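Beta-galactosidase/beta-glucuronidase (Faecalibacterium prausnitzii L2-6, PDB 6MVF) binds flavin mononucleotide and acts as a beta-glucuronidase of glycosyl hydrolase family 2. Local coordinates at residues Ile396-Leu401 and Ile484-Cys489; Gly467-Lys472 and Ile480-Ser485. All blocks are in the same frame, centred on the assembly; numbering follows the deposited sequence.

Contact 1: residues Ile396-Leu401 and Ile484-Cys489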
ATOM      1  N   ILE A 396     -23.607  12.532  32.421  1.00 27.52           N
ATOM      2  CA  ILE A 396     -25.011  12.863  32.183  1.00 31.18           C
ATOM      3  C   ILE A 396     -25.285  14.360  32.010  1.00 30.88           C
ATOM      4  O   ILE A 396     -26.343  14.713  31.465  1.00 31.42           O
ATOM      5  CB  ILE A 396     -25.930  12.272  33.278  1.00 35.44           C
ATOM      6  CG1 ILE A 396     -25.636  12.876  34.650  1.00 33.20           C
ATOM      7  CG2 ILE A 396     -25.851  10.723  33.319  1.00 28.90           C
ATOM      8  CD1 ILE A 396     -26.715  12.562  35.664  1.00 35.30           C
ATOM      9  N   SER A 397     -24.374  15.242  32.433  1.00 25.86           N
ATOM     10  CA  SER A 397     -24.512  16.678  32.165  1.00 29.13           C
ATOM     11  C   SER A 397     -23.191  17.388  32.421  1.00 25.33           C
ATOM     12  O   SER A 397     -22.336  16.904  33.165  1.00 28.43           O
ATOM     13  CB  SER A 397     -25.618  17.334  33.011  1.00 32.95           C
ATOM     14  OG  SER A 397     -25.283  17.364  34.388  1.00 29.32           O
ATOM     15  N   ASN A 398     -23.047  18.561  31.808  1.00 32.68           N
ATOM     16  CA  ASN A 398     -21.913  19.454  32.048  1.00 33.34           C
ATOM     17  C   ASN A 398     -22.441  20.814  32.481  1.00 31.69           C
ATOM     18  O   ASN A 398     -23.181  21.459  31.731  1.00 33.15           O
ATOM     19  CB  ASN A 398     -21.033  19.609  30.799  1.00 31.10           C
ATOM     20  CG  ASN A 398     -19.881  20.580  31.018  1.00 37.10           C
ATOM     21  OD1 ASN A 398     -18.943  20.281  31.768  1.00 34.30           O
ATOM     22  ND2 ASN A 398     -19.940  21.746  30.365  1.00 33.47           N
ATOM     23  N   GLU A 399     -22.079  21.238  33.692  1.00 29.67           N
ATOM     24  CA  GLU A 399     -22.309  22.616  34.141  1.00 37.07           C
ATOM     25  C   GLU A 399     -23.778  23.022  34.024  1.00 34.11           C
ATOM     26  O   GLU A 399     -24.095  24.172  33.716  1.00 29.92           O
ATOM     27  CB  GLU A 399     -21.421  23.594  33.366  1.00 32.59           C
ATOM     28  CG  GLU A 399     -19.959  23.480  33.684  1.00 26.99           C
ATOM     29  CD  GLU A 399     -19.143  24.577  33.018  1.00 44.37           C
ATOM     30  OE1 GLU A 399     -19.704  25.268  32.134  1.00 47.59           O
ATOM     31  OE2 GLU A 399     -17.947  24.751  33.370  1.00 43.08           O
ATOM     32  N   ILE A 400     -24.682  22.073  34.290  1.00 29.76           N
ATOM     33  CA  ILE A 400     -26.105  22.298  34.059  1.00 36.60           C
ATOM     34  C   ILE A 400     -26.702  23.385  34.975  1.00 38.84           C
ATOM     35  O   ILE A 400     -27.792  23.905  34.689  1.00 37.07           O
ATOM     36  CB  ILE A 400     -26.866  20.953  34.186  1.00 31.65           C
ATOM     37  CG1 ILE A 400     -28.191  21.022  33.421  1.00 35.40           C
ATOM     38  CG2 ILE A 400     -27.087  20.569  35.648  1.00 29.17           C
ATOM     39  CD1 ILE A 400     -28.072  21.631  32.018  1.00 31.99           C
ATOM     40  N   LEU A 401     -26.008  23.774  36.046  1.00 33.49           N
ATOM     41  CA  LEU A 401     -26.526  24.816  36.935  1.00 35.68           C
ATOM     42  C   LEU A 401     -26.214  26.227  36.471  1.00 40.21           C
ATOM     43  O   LEU A 401     -26.567  27.173  37.179  1.00 43.51           O
ATOM     44  CB  LEU A 401     -25.977  24.667  38.353  1.00 34.43           C
ATOM     45  CG  LEU A 401     -26.306  23.416  39.153  1.00 31.21           C
ATOM     46  CD1 LEU A 401     -25.870  23.622  40.584  1.00 33.79           C
ATOM     47  CD2 LEU A 401     -27.765  23.083  39.051  1.00 29.80           C
ATOM     48  N   ILE A 484     -11.474  16.117  38.629  1.00 22.15           N
ATOM     49  CA  ILE A 484     -11.520  17.448  38.032  1.00 28.66           C
ATOM     50  C   ILE A 484     -11.709  17.273  36.530  1.00 30.36           C
ATOM     51  O   ILE A 484     -10.761  16.916  35.811  1.00 29.61           O
ATOM     52  CB  ILE A 484     -10.269  18.284  38.360  1.00 30.39           C
ATOM     53  CG1 ILE A 484     -10.187  18.525  39.874  1.00 30.89           C
ATOM     54  CG2 ILE A 484     -10.281  19.620  37.601  1.00 22.31           C
ATOM     55  CD1 ILE A 484     -11.490  19.083  40.512  1.00 25.02           C
ATOM     56  N   SER A 485     -12.936  17.525  36.056  1.00 27.92           N
ATOM     57  CA  SER A 485     -13.280  17.283  34.659  1.00 29.93           C
ATOM     58  C   SER A 485     -12.832  18.395  33.722  1.00 27.96           C
ATOM     59  O   SER A 485     -12.760  18.163  32.513  1.00 31.65           O
ATOM     60  CB  SER A 485     -14.790  17.070  34.517  1.00 31.91           C
ATOM     61  OG  SER A 485     -15.515  18.009  35.299  1.00 30.05           O
ATOM     62  N   GLU A 486     -12.596  19.605  34.236  1.00 30.74           N
ATOM     63  CA  GLU A 486     -11.970  20.688  33.485  1.00 30.76           C
ATOM     64  C   GLU A 486     -11.145  21.517  34.443  1.00 30.07           C
ATOM     65  O   GLU A 486     -11.586  21.820  35.558  1.00 29.04           O
ATOM     66  CB  GLU A 486     -12.945  21.654  32.785  1.00 27.27           C
ATOM     67  CG  GLU A 486     -13.988  21.043  31.899  1.00 32.99           C
ATOM     68  CD  GLU A 486     -14.828  22.090  31.183  1.00 38.49           C
ATOM     69  OE1 GLU A 486     -14.501  23.302  31.283  1.00 40.02           O
ATOM     70  OE2 GLU A 486     -15.818  21.695  30.512  1.00 45.21           O
ATOM     71  N   TYR A 487      -9.949  21.860  33.988  1.00 27.30           N
ATOM     72  CA  TYR A 487      -9.106  22.903  34.541  1.00 26.47           C
ATOM     73  C   TYR A 487      -8.184  23.328  33.409  1.00 33.93           C
ATOM     74  O   TYR A 487      -7.921  22.547  32.492  1.00 34.16           O
ATOM     75  CB  TYR A 487      -8.314  22.415  35.757  1.00 28.00           C
ATOM     76  CG  TYR A 487      -7.225  21.413  35.453  1.00 27.86           C
ATOM     77  CD1 TYR A 487      -7.506  20.044  35.355  1.00 31.49           C
ATOM     78  CD2 TYR A 487      -5.915  21.829  35.261  1.00 28.66           C
ATOM     79  CE1 TYR A 487      -6.491  19.124  35.076  1.00 27.25           C
ATOM     80  CE2 TYR A 487      -4.903  20.927  34.987  1.00 28.38           C
ATOM     81  CZ  TYR A 487      -5.190  19.581  34.898  1.00 29.77           C
ATOM     82  OH  TYR A 487      -4.159  18.707  34.643  1.00 24.50           O
ATOM     83  N   GLY A 488      -7.713  24.561  33.450  1.00 29.72           N
ATOM     84  CA  GLY A 488      -6.860  25.016  32.376  1.00 31.49           C
ATOM     85  C   GLY A 488      -6.746  26.527  32.363  1.00 34.01           C
ATOM     86  O   GLY A 488      -7.207  27.213  33.262  1.00 31.68           O
ATOM     87  N   CYS A 489      -6.147  27.020  31.294  1.00 33.82           N
ATOM     88  CA  CYS A 489      -5.690  28.395  31.271  1.00 28.00           C
ATOM     89  C   CYS A 489      -5.341  28.722  29.831  1.00 37.26           C
ATOM     90  O   CYS A 489      -4.881  27.846  29.096  1.00 36.91           O
ATOM     91  CB  CYS A 489      -4.490  28.528  32.203  1.00 27.52           C
ATOM     92  SG  CYS A 489      -3.657  30.040  32.179  1.00 30.09           S
TER

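Contact 2: residues Gly467-Lys472 and Ile480-Ser485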
ATOM      1  N   GLY A 467      -5.121  23.366  45.117  1.00 33.67           N
ATOM      2  CA  GLY A 467      -4.801  22.321  46.054  1.00 31.15           C
ATOM      3  C   GLY A 467      -5.697  22.317  47.272  1.00 35.75           C
ATOM      4  O   GLY A 467      -6.358  21.319  47.569  1.00 36.87           O
ATOM      5  N   PRO A 468      -5.739  23.433  48.007  1.00 37.27           N
ATOM      6  CA  PRO A 468      -6.606  23.472  49.195  1.00 33.21           C
ATOM      7  C   PRO A 468      -8.077  23.247  48.886  1.00 33.82           C
ATOM      8  O   PRO A 468      -8.765  22.617  49.700  1.00 40.84           O
ATOM      9  CB  PRO A 468      -6.345  24.870  49.770  1.00 31.20           C
ATOM     10  CG  PRO A 468      -5.003  25.248  49.257  1.00 26.70           C
ATOM     11  CD  PRO A 468      -4.932  24.660  47.881  1.00 34.99           C
ATOM     12  N   TRP A 469      -8.588  23.733  47.747  1.00 31.68           N
ATOM     13  CA  TRP A 469      -9.973  23.444  47.382  1.00 28.28           C
ATOM     14  C   TRP A 469     -10.216  21.937  47.319  1.00 38.88           C
ATOM     15  O   TRP A 469     -11.185  21.421  47.902  1.00 34.03           O
ATOM     16  CB  TRP A 469     -10.329  24.088  46.042  1.00 26.19           C
ATOM     17  CG  TRP A 469     -11.819  24.156  45.795  1.00 27.94           C
ATOM     18  CD1 TRP A 469     -12.614  25.258  45.925  1.00 33.01           C
ATOM     19  CD2 TRP A 469     -12.699  23.077  45.411  1.00 34.35           C
ATOM     20  NE1 TRP A 469     -13.926  24.943  45.646  1.00 32.38           N
ATOM     21  CE2 TRP A 469     -14.008  23.612  45.333  1.00 29.22           C
ATOM     22  CE3 TRP A 469     -12.508  21.717  45.121  1.00 27.77           C
ATOM     23  CZ2 TRP A 469     -15.111  22.843  44.973  1.00 23.85           C
ATOM     24  CZ3 TRP A 469     -13.603  20.958  44.758  1.00 30.13           C
ATOM     25  CH2 TRP A 469     -14.891  21.525  44.685  1.00 30.79           C
ATOM     26  N   LEU A 470      -9.351  21.214  46.601  1.00 31.99           N
ATOM     27  CA  LEU A 470      -9.494  19.766  46.527  1.00 29.63           C
ATOM     28  C   LEU A 470      -9.450  19.145  47.919  1.00 34.02           C
ATOM     29  O   LEU A 470     -10.359  18.398  48.310  1.00 33.86           O
ATOM     30  CB  LEU A 470      -8.397  19.172  45.639  1.00 32.19           C
ATOM     31  CG  LEU A 470      -8.205  19.723  44.220  1.00 35.03           C
ATOM     32  CD1 LEU A 470      -6.908  19.187  43.645  1.00 34.19           C
ATOM     33  CD2 LEU A 470      -9.386  19.379  43.315  1.00 25.43           C
ATOM     34  N   ASP A 471      -8.400  19.451  48.686  1.00 28.44           N
ATOM     35  CA  ASP A 471      -8.268  18.882  50.022  1.00 33.58           C
ATOM     36  C   ASP A 471      -9.508  19.149  50.879  1.00 34.34           C
ATOM     37  O   ASP A 471      -9.959  18.275  51.627  1.00 31.17           O
ATOM     38  CB  ASP A 471      -7.022  19.439  50.708  1.00 32.66           C
ATOM     39  CG  ASP A 471      -5.730  18.977  50.056  1.00 35.98           C
ATOM     40  OD1 ASP A 471      -5.734  17.929  49.376  1.00 38.94           O
ATOM     41  OD2 ASP A 471      -4.700  19.668  50.235  1.00 35.77           O
ATOM     42  N   LYS A 472     -10.091  20.340  50.761  1.00 35.28           N
ATOM     43  CA  LYS A 472     -11.210  20.698  51.628  1.00 35.00           C
ATOM     44  C   LYS A 472     -12.463  19.915  51.263  1.00 35.97           C
ATOM     45  O   LYS A 472     -13.118  19.329  52.131  1.00 36.63           O
ATOM     46  CB  LYS A 472     -11.469  22.207  51.556  1.00 30.52           C
ATOM     47  CG  LYS A 472     -12.522  22.708  52.534  1.00 38.00           C
ATOM     48  CD  LYS A 472     -12.882  24.160  52.252  1.00 45.38           C
ATOM     49  CE  LYS A 472     -13.894  24.677  53.242  1.00 39.21           C
ATOM     50  NZ  LYS A 472     -13.232  24.865  54.559  1.00 44.29           N
ATOM     51  N   ILE A 480     -17.525  10.813  48.563  1.00 35.57           N
ATOM     52  CA  ILE A 480     -17.650  11.172  47.157  1.00 40.36           C
ATOM     53  C   ILE A 480     -16.306  10.944  46.474  1.00 34.30           C
ATOM     54  O   ILE A 480     -15.255  11.299  47.021  1.00 30.49           O
ATOM     55  CB  ILE A 480     -18.123  12.627  46.988  1.00 37.77           C
ATOM     56  CG1 ILE A 480     -19.520  12.811  47.591  1.00 31.75           C
ATOM     57  CG2 ILE A 480     -18.131  13.014  45.511  1.00 31.08           C
ATOM     58  CD1 ILE A 480     -20.223  14.121  47.210  1.00 29.68           C
ATOM     59  N   CYS A 481     -16.342  10.320  45.296  1.00 32.11           N
ATOM     60  CA  CYS A 481     -15.167  10.196  44.447  1.00 26.64           C
ATOM     61  C   CYS A 481     -15.038  11.482  43.653  1.00 25.87           C
ATOM     62  O   CYS A 481     -15.861  11.751  42.778  1.00 32.70           O
ATOM     63  CB  CYS A 481     -15.290   9.001  43.511  1.00 32.45           C
ATOM     64  SG  CYS A 481     -15.639   7.436  44.322  1.00 33.99           S
ATOM     65  N   LEU A 482     -14.017  12.278  43.964  1.00 24.56           N
ATOM     66  CA  LEU A 482     -13.806  13.577  43.342  1.00 27.17           C
ATOM     67  C   LEU A 482     -12.805  13.463  42.194  1.00 30.58           C
ATOM     68  O   LEU A 482     -11.724  12.879  42.351  1.00 28.33           O
ATOM     69  CB  LEU A 482     -13.316  14.601  44.367  1.00 24.30           C
ATOM     70  CG  LEU A 482     -13.024  15.974  43.769  1.00 29.79           C
ATOM     71  CD1 LEU A 482     -14.326  16.617  43.341  1.00 24.38           C
ATOM     72  CD2 LEU A 482     -12.228  16.891  44.703  1.00 25.28           C
ATOM     73  N   GLY A 483     -13.187  14.007  41.035  1.00 24.31           N
ATOM     74  CA  GLY A 483     -12.251  14.267  39.967  1.00 27.19           C
ATOM     75  C   GLY A 483     -12.378  15.711  39.517  1.00 29.51           C
ATOM     76  O   GLY A 483     -13.261  16.442  39.969  1.00 30.38           O
ATOM     77  N   ILE A 484     -11.474  16.117  38.629  1.00 22.15           N
ATOM     78  CA  ILE A 484     -11.520  17.448  38.032  1.00 28.66           C
ATOM     79  C   ILE A 484     -11.709  17.273  36.530  1.00 30.36           C
ATOM     80  O   ILE A 484     -10.761  16.916  35.811  1.00 29.61           O
ATOM     81  CB  ILE A 484     -10.269  18.284  38.360  1.00 30.39           C
ATOM     82  CG1 ILE A 484     -10.187  18.525  39.874  1.00 30.89           C
ATOM     83  CG2 ILE A 484     -10.281  19.620  37.601  1.00 22.31           C
ATOM     84  CD1 ILE A 484     -11.490  19.083  40.512  1.00 25.02           C
ATOM     85  N   SER A 485     -12.936  17.525  36.056  1.00 27.92           N
ATOM     86  CA  SER A 485     -13.280  17.283  34.659  1.00 29.93           C
ATOM     87  C   SER A 485     -12.832  18.395  33.722  1.00 27.96           C
ATOM     88  O   SER A 485     -12.760  18.163  32.513  1.00 31.65           O
ATOM     89  CB  SER A 485     -14.790  17.070  34.517  1.00 31.91           C
ATOM     90  OG  SER A 485     -15.515  18.009  35.299  1.00 30.05           O
TER

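Contact 1: residues Ile396-Leu401 and Ile484-Cys489
Two side chains of 396-401, Asn398 and Glu399, approach Glu486 without a direct hydrogen bond. The backbones stay well separated: even the nearest CA pair, Asn398 and Ser485, is 9.3 Å apart, and the gap is spanned by side chains, chiefly the long ones of Glu399 and Glu486.

The first approach is between amide and carboxylate. Asn398 OD1 comes to 3.7 Å from Glu486 OE2, with Asn398 ND2 slightly farther from the same oxygen. The two side chains run at about a right angle, yet their flat ends are only 19° from coplanar. Two acceptor oxygens face each other here. An amide suits position 398 because its carbonyl oxygen accepts hydrogen bonds from Arg333 and Asn453; Arg333 also reaches Glu486 OE2 through a long, weak ion pair.

The second approach brings two carboxylates near each other, without a bond. Glu399 OE2 lies 4.3 Å from Glu486 OE1. Glutamate is long enough to bring a carboxylate into the barrel mouth, and Glu486 extends fully beyond CG (chi2 -176°). Asn453 bonds Glu399 OE2 as well as Asn398, and Tyr455 holds Glu486 OE1.

An Asn-Glu pair at the end of the fourth barrel strand, the glutamate just beyond it, facing a glutamate on the seventh, is the family 2 active-site pattern of the TIM barrel, consistent with Glu399 as acid/base and Glu486 as nucleophile of a retaining glycosidase.

Contact 2: residues Gly467-Lys472 and Ile480-Ser485
Helix segment 467-472 and strand segment 482-484 run nearly antiparallel, their N-to-C directions 155° apart and their axes 10.3 Å from each other at closest approach. Leu470 and Leu482 have the nearest CA atoms, at 8.2 Å, a spacing that a layer of apolar side chains can fill. The strand's alternation turns the side chains of Leu482 and Ile484 toward the helix; Gly483 between them has no side chain, and a CB there would point the other way. No hydrogen bond joins the two segments: Asp471 N bonds Gly467 O within the helix, while backbone bonds tie Gly483 to Glu450 and Tyr452, and Ile484 to Ala529, in the neighbouring strands.

Leu470 meets both strand residues through one methyl. Its CD2 lies 3.5 Å from Ile484 CD1, close also to Ile484 CG1, and 4.0 Å from Leu482 CD2. Branched aliphatic chains suit this place because they fill the space between helix and strand and bring no polar group into it. In Leu482, CG stands anti to the backbone N (chi1 178°), carrying CD2 out to where Leu470 and Trp469 both meet it. Trp469 comes in from the flank: its indole offers an edge, with CZ3 4.3 Å from Leu482 CD2 and the methyl near the ring plane. The large ring also meets Tyr452 and His454 edge-to-face, while Phe521 of helix 507-522 touches both Leu470 and Ile484.

Strand 450-453, helix 466-476 and strand 482-487 form one beta-alpha-beta unit with parallel strands, and this apolar layer seals its helix against the outer side of the TIM barrel.

Both contacts belong to the TIM-barrel domain and share strand 482-487, with Ile484 and Ser485 common to the two; their centres lie 13 Å apart. In chain order come strand 391-398, helix 466-476 and then the shared strand, on which both contacts end. Contact 2 uses the earlier part of that strand, where alternate side chains face the helix covering the barrel. Contact 1 uses the part beyond the corner at Ser485, where Glu486 turns to meet the end of strand 391-398. One strand thus joins the hydrophobic layer outside the barrel to the polar cluster of the probable active site at the C-terminal ends of the barrel strands.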